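Local coordinates for protein ribonucleoside triphosphate reductase (Lactobacillus leichmannii, PDB 1L1L) that reduces ribonucleoside triphosphates to their 2'-deoxy forms in a B12-dependent reaction, working as an allosterically regulated monomer, at residues A[508-519]-A[633-642]; A[563-571]-A[612-623]. All coordinates share one frame; numbering follows the deposited sequence.

Interaction 1: A[508-519]-A[633-642]; sequences PVYDKRAIKMVD and ATQAFLQTYW
The carbonyl oxygen of A633 is gripped twice: Y510 OH donates to A633 O at 2.7 Å, and F637 N, one helical turn on, reaches the same oxygen from the opposite face of the carbonyl plane. The phenol thus adds a bond without displacing the helical one, and the small A636 stands with its CB beside the hydroxyl. A633 CB packs tightly on P508 CB (3.5 Å).

Y510 ends strand 504-510, the second of an antiparallel pair with 490-497; D511 then N-caps the following helix by accepting from R513 N. F637 fills the angle between strand 508-510, helix 512-519 and its own helix. Its CG lies anti to the backbone N (chi1 179°), which carries the ring out against one face of Y510. The pair is edge-to-face, the edge of F637 turned to the face of Y510, with planes at 59° and F637 CD1 3.3 Å from Y510 CG. F637 CZ meets A514 CB at 3.5 Å, an alanine small enough to let the ring approach the helix backbone. I515 CG1 touches the rim of F637 and stands over the centre of the Y641 ring, 3.9 Å from its centroid. V518 CG2 packs on Y641 CB, and helix segments 512-519 and 633-641 cross at -44°.

Apart from one phenol bond, the cohesion is apolar and aromatic, consistent with a joint held mainly by shape and burial.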
loop_
_atom_site.group_PDB
_atom_site.type_symbol
_atom_site.label_atom_id
_atom_site.label_comp_id
_atom_site.label_asym_id
_atom_site.label_seq_id
_atom_site.Cartn_x
_atom_site.Cartn_y
_atom_site.Cartn_z
ATOM N N PRO A 508 -6.520 29.311 -6.214
ATOM C CA PRO A 508 -6.098 29.428 -4.820
ATOM C C PRO A 508 -4.897 30.338 -4.606
ATOM O O PRO A 508 -4.057 30.496 -5.490
ATOM C CB PRO A 508 -5.778 27.986 -4.450
ATOM C CG PRO A 508 -5.179 27.464 -5.733
ATOM C CD PRO A 508 -6.170 27.981 -6.756
ATOM N N VAL A 509 -4.831 30.940 -3.423
ATOM C CA VAL A 509 -3.705 31.790 -3.048
ATOM C C VAL A 509 -2.997 31.003 -1.953
ATOM O O VAL A 509 -3.578 30.717 -0.902
ATOM C CB VAL A 509 -4.166 33.148 -2.483
ATOM C CG1 VAL A 509 -2.958 34.027 -2.187
ATOM C CG2 VAL A 509 -5.084 33.834 -3.469
ATOM N N TYR A 510 -1.750 30.633 -2.212
ATOM C CA TYR A 510 -0.978 29.857 -1.259
ATOM C C TYR A 510 -0.121 30.723 -0.363
ATOM O O TYR A 510 0.363 31.784 -0.775
ATOM C CB TYR A 510 -0.056 28.883 -1.985
ATOM C CG TYR A 510 -0.764 27.866 -2.833
ATOM C CD1 TYR A 510 -1.707 26.997 -2.277
ATOM C CD2 TYR A 510 -0.477 27.754 -4.196
ATOM C CE1 TYR A 510 -2.345 26.032 -3.067
ATOM C CE2 TYR A 510 -1.102 26.804 -4.986
ATOM C CZ TYR A 510 -2.032 25.945 -4.419
ATOM O OH TYR A 510 -2.631 24.991 -5.205
ATOM N N ASP A 511 0.081 30.248 0.860
ATOM C CA ASP A 511 0.906 30.946 1.818
ATOM C C ASP A 511 2.331 30.712 1.320
ATOM O O ASP A 511 2.857 29.609 1.429
ATOM C CB ASP A 511 0.712 30.344 3.209
ATOM C CG ASP A 511 1.257 31.230 4.302
ATOM O OD1 ASP A 511 2.478 31.513 4.284
ATOM O OD2 ASP A 511 0.460 31.644 5.172
ATOM N N LYS A 512 2.936 31.756 0.758
ATOM C CA LYS A 512 4.286 31.682 0.207
ATOM C C LYS A 512 5.341 31.131 1.167
ATOM O O LYS A 512 6.414 30.696 0.734
ATOM C CB LYS A 512 4.704 33.066 -0.307
ATOM C CG LYS A 512 3.757 33.627 -1.373
ATOM C CD LYS A 512 4.226 34.968 -1.955
ATOM C CE LYS A 512 4.084 36.135 -0.972
ATOM N NZ LYS A 512 5.060 36.090 0.167
ATOM N N ARG A 513 5.043 31.153 2.464
ATOM C CA ARG A 513 5.971 30.620 3.456
ATOM C C ARG A 513 6.054 29.104 3.249
ATOM O O ARG A 513 7.131 28.512 3.313
ATOM C CB ARG A 513 5.469 30.923 4.882
ATOM C CG ARG A 513 5.546 32.400 5.305
ATOM C CD ARG A 513 4.889 32.629 6.673
ATOM N NE ARG A 513 3.441 32.425 6.625
ATOM C CZ ARG A 513 2.641 32.362 7.687
ATOM N NH1 ARG A 513 3.131 32.486 8.910
ATOM N NH2 ARG A 513 1.336 32.168 7.525
ATOM N N ALA A 514 4.906 28.486 2.978
ATOM C CA ALA A 514 4.838 27.033 2.767
ATOM C C ALA A 514 5.713 26.551 1.612
ATOM O O ALA A 514 6.335 25.492 1.686
ATOM C CB ALA A 514 3.398 26.612 2.535
ATOM N N ILE A 515 5.756 27.332 0.541
ATOM C CA ILE A 515 6.561 26.983 -0.623
ATOM C C ILE A 515 8.028 26.796 -0.250
ATOM O O ILE A 515 8.664 25.803 -0.622
ATOM C CB ILE A 515 6.458 28.076 -1.700
ATOM C CG1 ILE A 515 5.019 28.160 -2.215
ATOM C CG2 ILE A 515 7.421 27.787 -2.834
ATOM C CD1 ILE A 515 4.782 29.298 -3.183
ATOM N N LYS A 516 8.567 27.757 0.491
ATOM C CA LYS A 516 9.963 27.691 0.892
ATOM C C LYS A 516 10.278 26.492 1.779
ATOM O O LYS A 516 11.248 25.778 1.537
ATOM C CB LYS A 516 10.379 28.979 1.616
ATOM C CG LYS A 516 11.877 29.062 1.849
ATOM C CD LYS A 516 12.618 28.931 0.519
ATOM C CE LYS A 516 14.117 28.780 0.715
ATOM N NZ LYS A 516 14.813 28.593 -0.593
ATOM N N MET A 517 9.467 26.269 2.807
ATOM C CA MET A 517 9.723 25.147 3.693
ATOM C C MET A 517 9.658 23.786 2.994
ATOM O O MET A 517 10.492 22.923 3.263
ATOM C CB MET A 517 8.805 25.195 4.929
ATOM C CG MET A 517 7.384 25.684 4.717
ATOM S SD MET A 517 6.688 26.459 6.240
ATOM C CE MET A 517 6.374 25.043 7.265
ATOM N N VAL A 518 8.708 23.586 2.082
ATOM C CA VAL A 518 8.649 22.288 1.405
ATOM C C VAL A 518 9.723 22.196 0.330
ATOM O O VAL A 518 10.294 21.128 0.110
ATOM C CB VAL A 518 7.255 21.999 0.781
ATOM C CG1 VAL A 518 6.184 22.053 1.863
ATOM C CG2 VAL A 518 6.959 22.971 -0.336
ATOM N N ASP A 519 10.021 23.318 -0.318
ATOM C CA ASP A 519 11.045 23.334 -1.354
ATOM C C ASP A 519 12.440 22.989 -0.808
ATOM O O ASP A 519 13.222 22.314 -1.471
ATOM C CB ASP A 519 11.075 24.703 -2.036
ATOM C CG ASP A 519 12.107 24.778 -3.143
ATOM O OD1 ASP A 519 11.975 24.032 -4.138
ATOM O OD2 ASP A 519 13.059 25.579 -3.017
ATOM N N ALA A 633 -6.933 22.320 -4.375
ATOM C CA ALA A 633 -5.823 23.273 -4.301
ATOM C C ALA A 633 -4.701 22.771 -3.404
ATOM O O ALA A 633 -3.524 22.946 -3.718
ATOM C CB ALA A 633 -6.313 24.630 -3.795
ATOM N N THR A 634 -5.062 22.138 -2.292
ATOM C CA THR A 634 -4.049 21.633 -1.372
ATOM C C THR A 634 -3.236 20.506 -2.011
ATOM O O THR A 634 -2.011 20.482 -1.901
ATOM C CB THR A 634 -4.696 21.139 -0.067
ATOM O OG1 THR A 634 -5.444 22.210 0.519
ATOM C CG2 THR A 634 -3.647 20.665 0.904
ATOM N N GLN A 635 -3.914 19.569 -2.678
ATOM C CA GLN A 635 -3.208 18.487 -3.344
ATOM C C GLN A 635 -2.310 19.076 -4.433
ATOM O O GLN A 635 -1.170 18.655 -4.603
ATOM C CB GLN A 635 -4.202 17.491 -3.969
ATOM C CG GLN A 635 -3.576 16.529 -4.983
ATOM C CD GLN A 635 -4.603 15.588 -5.624
ATOM O OE1 GLN A 635 -5.699 16.008 -5.992
ATOM N NE2 GLN A 635 -4.240 14.321 -5.775
ATOM N N ALA A 636 -2.833 20.055 -5.164
ATOM C CA ALA A 636 -2.085 20.698 -6.247
ATOM C C ALA A 636 -0.825 21.386 -5.733
ATOM O O ALA A 636 0.217 21.375 -6.395
ATOM C CB ALA A 636 -2.970 21.710 -6.968
ATOM N N PHE A 637 -0.928 21.993 -4.558
ATOM C CA PHE A 637 0.208 22.678 -3.962
ATOM C C PHE A 637 1.351 21.691 -3.779
ATOM O O PHE A 637 2.470 21.914 -4.256
ATOM C CB PHE A 637 -0.179 23.280 -2.601
ATOM C CG PHE A 637 0.955 23.984 -1.911
ATOM C CD1 PHE A 637 1.282 25.292 -2.241
ATOM C CD2 PHE A 637 1.716 23.325 -0.950
ATOM C CE1 PHE A 637 2.349 25.941 -1.627
ATOM C CE2 PHE A 637 2.793 23.962 -0.324
ATOM C CZ PHE A 637 3.108 25.271 -0.663
ATOM N N LEU A 638 1.062 20.576 -3.111
ATOM C CA LEU A 638 2.080 19.564 -2.856
ATOM C C LEU A 638 2.632 18.936 -4.139
ATOM O O LEU A 638 3.805 18.575 -4.210
ATOM C CB LEU A 638 1.511 18.482 -1.931
ATOM C CG LEU A 638 1.078 19.013 -0.558
ATOM C CD1 LEU A 638 0.289 17.958 0.198
ATOM C CD2 LEU A 638 2.312 19.437 0.227
ATOM N N GLN A 639 1.792 18.809 -5.158
ATOM C CA GLN A 639 2.239 18.219 -6.421
ATOM C C GLN A 639 3.132 19.218 -7.166
ATOM O O GLN A 639 4.032 18.838 -7.907
ATOM C CB GLN A 639 1.025 17.860 -7.291
ATOM C CG GLN A 639 1.386 17.216 -8.626
ATOM C CD GLN A 639 2.055 15.872 -8.455
ATOM O OE1 GLN A 639 1.398 14.860 -8.195
ATOM N NE2 GLN A 639 3.375 15.852 -8.583
ATOM N N THR A 640 2.882 20.499 -6.939
ATOM C CA THR A 640 3.632 21.562 -7.600
ATOM C C THR A 640 4.981 21.851 -6.940
ATOM O O THR A 640 5.998 21.938 -7.623
ATOM C CB THR A 640 2.792 22.868 -7.644
ATOM O OG1 THR A 640 1.577 22.625 -8.365
ATOM C CG2 THR A 640 3.550 23.995 -8.318
ATOM N N TYR A 641 5.000 21.961 -5.614
ATOM C CA TYR A 641 6.246 22.288 -4.921
ATOM C C TYR A 641 6.956 21.196 -4.105
ATOM O O TYR A 641 8.094 21.398 -3.668
ATOM C CB TYR A 641 6.011 23.508 -4.020
ATOM C CG TYR A 641 5.358 24.693 -4.706
ATOM C CD1 TYR A 641 3.984 24.905 -4.616
ATOM C CD2 TYR A 641 6.115 25.606 -5.445
ATOM C CE1 TYR A 641 3.377 25.997 -5.239
ATOM C CE2 TYR A 641 5.522 26.694 -6.072
ATOM C CZ TYR A 641 4.154 26.885 -5.967
ATOM O OH TYR A 641 3.561 27.959 -6.602
ATOM N N TRP A 642 6.320 20.045 -3.900
ATOM C CA TRP A 642 6.943 18.988 -3.102
ATOM C C TRP A 642 7.220 17.631 -3.755
ATOM O O TRP A 642 8.362 17.176 -3.808
ATOM C CB TRP A 642 6.114 18.757 -1.829
ATOM C CG TRP A 642 6.458 17.487 -1.088
ATOM C CD1 TRP A 642 5.674 16.367 -0.975
ATOM C CD2 TRP A 642 7.685 17.181 -0.415
ATOM N NE1 TRP A 642 6.338 15.391 -0.280
ATOM C CE2 TRP A 642 7.574 15.861 0.076
ATOM C CE3 TRP A 642 8.871 17.892 -0.180
ATOM C CZ2 TRP A 642 8.604 15.236 0.792
ATOM C CZ3 TRP A 642 9.899 17.264 0.532
ATOM C CH2 TRP A 642 9.755 15.954 1.007
#

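Interaction 2: A[563-571]-A[612-623]; sequences MHFHYGAYL and AVGADNPNFASA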
loop_
_atom_site.group_PDB
_atom_site.type_symbol
_atom_site.label_atom_id
_atom_site.label_comp_id
_atom_site.label_asym_id
_atom_site.label_seq_id
_atom_site.Cartn_x
_atom_site.Cartn_y
_atom_site.Cartn_z
ATOM N N MET A 563 -1.678 14.337 3.620
ATOM C CA MET A 563 -2.140 15.713 3.540
ATOM C C MET A 563 -3.579 15.869 4.025
ATOM O O MET A 563 -4.129 16.966 3.983
ATOM C CB MET A 563 -2.051 16.228 2.103
ATOM C CG MET A 563 -2.905 15.448 1.119
ATOM S SD MET A 563 -3.247 16.413 -0.363
ATOM C CE MET A 563 -4.881 17.020 0.024
ATOM N N HIS A 564 -4.184 14.775 4.480
ATOM C CA HIS A 564 -5.567 14.796 4.963
ATOM C C HIS A 564 -5.772 15.700 6.187
ATOM O O HIS A 564 -4.846 15.953 6.953
ATOM C CB HIS A 564 -6.021 13.388 5.355
ATOM C CG HIS A 564 -6.168 12.447 4.202
ATOM N ND1 HIS A 564 -5.913 12.816 2.899
ATOM C CD2 HIS A 564 -6.577 11.158 4.156
ATOM C CE1 HIS A 564 -6.162 11.795 2.100
ATOM N NE2 HIS A 564 -6.568 10.777 2.837
ATOM N N PHE A 565 -7.003 16.160 6.364
ATOM C CA PHE A 565 -7.365 16.995 7.499
ATOM C C PHE A 565 -7.929 16.060 8.556
ATOM O O PHE A 565 -8.225 14.900 8.272
ATOM C CB PHE A 565 -8.414 18.022 7.083
ATOM C CG PHE A 565 -7.876 19.101 6.193
ATOM C CD1 PHE A 565 -7.274 20.237 6.741
ATOM C CD2 PHE A 565 -7.932 18.976 4.807
ATOM C CE1 PHE A 565 -6.736 21.227 5.921
ATOM C CE2 PHE A 565 -7.394 19.966 3.976
ATOM C CZ PHE A 565 -6.796 21.093 4.537
ATOM N N HIS A 566 -8.075 16.552 9.777
ATOM C CA HIS A 566 -8.606 15.728 10.854
ATOM C C HIS A 566 -10.116 15.555 10.751
ATOM O O HIS A 566 -10.823 16.441 10.264
ATOM C CB HIS A 566 -8.258 16.362 12.198
ATOM C CG HIS A 566 -6.816 16.235 12.566
ATOM N ND1 HIS A 566 -6.255 15.042 12.971
ATOM C CD2 HIS A 566 -5.813 17.146 12.578
ATOM C CE1 HIS A 566 -4.970 15.224 13.218
ATOM N NE2 HIS A 566 -4.677 16.491 12.986
ATOM N N TYR A 567 -10.608 14.409 11.202
ATOM C CA TYR A 567 -12.039 14.168 11.180
ATOM C C TYR A 567 -12.737 15.163 12.105
ATOM O O TYR A 567 -13.869 15.566 11.844
ATOM C CB TYR A 567 -12.344 12.730 11.608
ATOM C CG TYR A 567 -13.819 12.416 11.637
ATOM C CD1 TYR A 567 -14.569 12.601 12.797
ATOM C CD2 TYR A 567 -14.476 11.971 10.491
ATOM C CE1 TYR A 567 -15.936 12.352 12.815
ATOM C CE2 TYR A 567 -15.838 11.721 10.499
ATOM C CZ TYR A 567 -16.562 11.912 11.664
ATOM O OH TYR A 567 -17.911 11.655 11.678
ATOM N N GLY A 568 -12.050 15.564 13.177
ATOM C CA GLY A 568 -12.614 16.515 14.130
ATOM C C GLY A 568 -11.590 17.036 15.134
ATOM O O GLY A 568 -10.583 16.384 15.380
ATOM N N ALA A 569 -11.850 18.201 15.720
ATOM C CA ALA A 569 -10.936 18.816 16.695
ATOM C C ALA A 569 -10.794 17.977 17.964
ATOM O O ALA A 569 -9.686 17.697 18.426
ATOM C CB ALA A 569 -11.435 20.205 17.058
ATOM N N TYR A 570 -11.932 17.594 18.525
ATOM C CA TYR A 570 -11.974 16.777 19.727
ATOM C C TYR A 570 -12.862 15.588 19.391
ATOM O O TYR A 570 -14.001 15.758 18.955
ATOM C CB TYR A 570 -12.577 17.572 20.882
ATOM C CG TYR A 570 -11.747 18.759 21.298
ATOM C CD1 TYR A 570 -10.588 18.592 22.057
ATOM C CD2 TYR A 570 -12.105 20.051 20.916
ATOM C CE1 TYR A 570 -9.809 19.681 22.427
ATOM C CE2 TYR A 570 -11.329 21.148 21.280
ATOM C CZ TYR A 570 -10.183 20.955 22.035
ATOM O OH TYR A 570 -9.406 22.038 22.391
ATOM N N LEU A 571 -12.346 14.386 19.597
ATOM C CA LEU A 571 -13.112 13.197 19.269
ATOM C C LEU A 571 -12.899 12.053 20.240
ATOM O O LEU A 571 -11.928 12.025 20.992
ATOM C CB LEU A 571 -12.699 12.675 17.890
ATOM C CG LEU A 571 -12.752 13.522 16.621
ATOM C CD1 LEU A 571 -11.830 12.898 15.587
ATOM C CD2 LEU A 571 -14.174 13.597 16.100
ATOM N N ALA A 612 -6.894 17.015 18.469
ATOM C CA ALA A 612 -6.072 17.263 17.293
ATOM C C ALA A 612 -5.242 18.519 17.484
ATOM O O ALA A 612 -5.655 19.451 18.174
ATOM C CB ALA A 612 -6.947 17.404 16.058
ATOM N N VAL A 613 -4.061 18.524 16.878
ATOM C CA VAL A 613 -3.177 19.675 16.942
ATOM C C VAL A 613 -3.934 20.879 16.405
ATOM O O VAL A 613 -4.704 20.764 15.445
ATOM C CB VAL A 613 -1.929 19.455 16.076
ATOM C CG1 VAL A 613 -1.066 20.697 16.069
ATOM C CG2 VAL A 613 -1.146 18.268 16.600
ATOM N N GLY A 614 -3.734 22.030 17.036
ATOM C CA GLY A 614 -4.402 23.236 16.589
ATOM C C GLY A 614 -5.907 23.193 16.740
ATOM O O GLY A 614 -6.621 23.970 16.106
ATOM N N ALA A 615 -6.387 22.292 17.590
ATOM C CA ALA A 615 -7.814 22.130 17.829
ATOM C C ALA A 615 -8.531 23.443 18.140
ATOM O O ALA A 615 -9.676 23.649 17.725
ATOM C CB ALA A 615 -8.034 21.135 18.968
ATOM N N ASP A 616 -7.854 24.336 18.859
ATOM C CA ASP A 616 -8.449 25.613 19.237
ATOM C C ASP A 616 -8.057 26.788 18.352
ATOM O O ASP A 616 -8.255 27.945 18.723
ATOM C CB ASP A 616 -8.109 25.933 20.696
ATOM C CG ASP A 616 -8.682 24.916 21.652
ATOM O OD1 ASP A 616 -9.893 24.621 21.538
ATOM O OD2 ASP A 616 -7.928 24.413 22.514
ATOM N N ASN A 617 -7.498 26.493 17.184
ATOM C CA ASN A 617 -7.110 27.541 16.255
ATOM C C ASN A 617 -8.314 27.802 15.358
ATOM O O ASN A 617 -8.917 26.869 14.829
ATOM C CB ASN A 617 -5.922 27.097 15.404
ATOM C CG ASN A 617 -5.436 28.188 14.473
ATOM O OD1 ASN A 617 -6.228 28.843 13.798
ATOM N ND2 ASN A 617 -4.127 28.379 14.421
ATOM N N PRO A 618 -8.686 29.075 15.178
ATOM C CA PRO A 618 -9.839 29.380 14.325
ATOM C C PRO A 618 -9.605 28.947 12.875
ATOM O O PRO A 618 -10.545 28.879 12.082
ATOM C CB PRO A 618 -9.988 30.891 14.479
ATOM C CG PRO A 618 -8.569 31.340 14.736
ATOM C CD PRO A 618 -8.061 30.304 15.692
ATOM N N ASN A 619 -8.350 28.663 12.538
ATOM C CA ASN A 619 -7.999 28.217 11.195
ATOM C C ASN A 619 -8.033 26.698 11.112
ATOM O O ASN A 619 -7.746 26.118 10.062
ATOM C CB ASN A 619 -6.610 28.723 10.787
ATOM C CG ASN A 619 -6.618 30.189 10.405
ATOM O OD1 ASN A 619 -7.452 30.631 9.609
ATOM N ND2 ASN A 619 -5.688 30.953 10.963
ATOM N N PHE A 620 -8.372 26.057 12.228
ATOM C CA PHE A 620 -8.462 24.605 12.263
ATOM C C PHE A 620 -9.633 24.210 11.383
ATOM O O PHE A 620 -10.714 24.789 11.492
ATOM C CB PHE A 620 -8.738 24.098 13.678
ATOM C CG PHE A 620 -8.890 22.603 13.755
ATOM C CD1 PHE A 620 -7.770 21.780 13.805
ATOM C CD2 PHE A 620 -10.149 22.017 13.704
ATOM C CE1 PHE A 620 -7.901 20.391 13.797
ATOM C CE2 PHE A 620 -10.296 20.629 13.693
ATOM C CZ PHE A 620 -9.171 19.814 13.739
ATOM N N ALA A 621 -9.426 23.218 10.526
ATOM C CA ALA A 621 -10.487 22.767 9.638
ATOM C C ALA A 621 -10.671 21.260 9.737
ATOM O O ALA A 621 -9.704 20.507 9.641
ATOM C CB ALA A 621 -10.161 23.156 8.207
ATOM N N SER A 622 -11.911 20.823 9.945
ATOM C CA SER A 622 -12.198 19.393 10.025
ATOM C C SER A 622 -12.565 18.931 8.616
ATOM O O SER A 622 -13.156 19.693 7.851
ATOM C CB SER A 622 -13.351 19.131 10.993
ATOM O OG SER A 622 -14.505 19.852 10.608
ATOM N N ALA A 623 -12.217 17.690 8.286
ATOM C CA ALA A 623 -12.464 17.128 6.958
ATOM C C ALA A 623 -13.867 17.385 6.421
ATOM O O ALA A 623 -14.046 17.635 5.228
ATOM C CB ALA A 623 -12.177 15.626 6.965
HETATM O O HOH W 1 -7.281 19.212 10.279
#
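CG of H566 lies beside the backbone N and anti to the carbonyl carbon (chi1 -73°), which turns one face of its imidazole to A612, whose CB stands over the ring centre, 3.7 Å from the centroid. F620 instead has CG anti to the backbone N (chi1 178°), which sends the phenyl across to A569, where F620 CE2 meets A569 CB at 3.6 Å. A methyl suits both places, small yet apolar.

The backbones are tied at two points. A612 N donates almost straight to A569 O (2.9 Å), and A623 N, also nearly straight, to H566 O (2.7 Å). Between them the chain 612-623, in the connection from strand 603-611 to helix 628-641, runs through a type II turn at 612-615, a type I turn at 614-617 and another at 617-620. G614, with positive phi, fits the first. These turns lie beside the entry to strand 570-578, which pairs antiparallel with 603-611.

One water accepts from H566 N and donates to A621 O. Y570 turns a ring face to A615 CB, while Y570 OH gives its hydrogen to D616 OD1 at 2.8 Å, bonding on the syn side of the carboxylate but 32° out of its plane. H566 NE2 is hydrogen-bonded to D479 OD1 of helix 477-485.

In the fold
Interactions 1 and 2 have centres about 19 Å apart, on the same side of the chain's centre, and meet directly through M563. L638 CD1 packs on M563 CB at 3.5 Å, and Q635 CA lies 3.6 Å from M563 SD, so the methionine lies against the side of helix 628-641 that carries T634, Q635 and L638, whereas A633, F637 and Y641 serve interaction 1. The 612-623 connection leads on to that helix. Helix 477-485 links both sites as well: L638 touches I477, and V613 touches D479 and T483. Each centre is about 25 Å from that of the chain, and both contacts are structural packing.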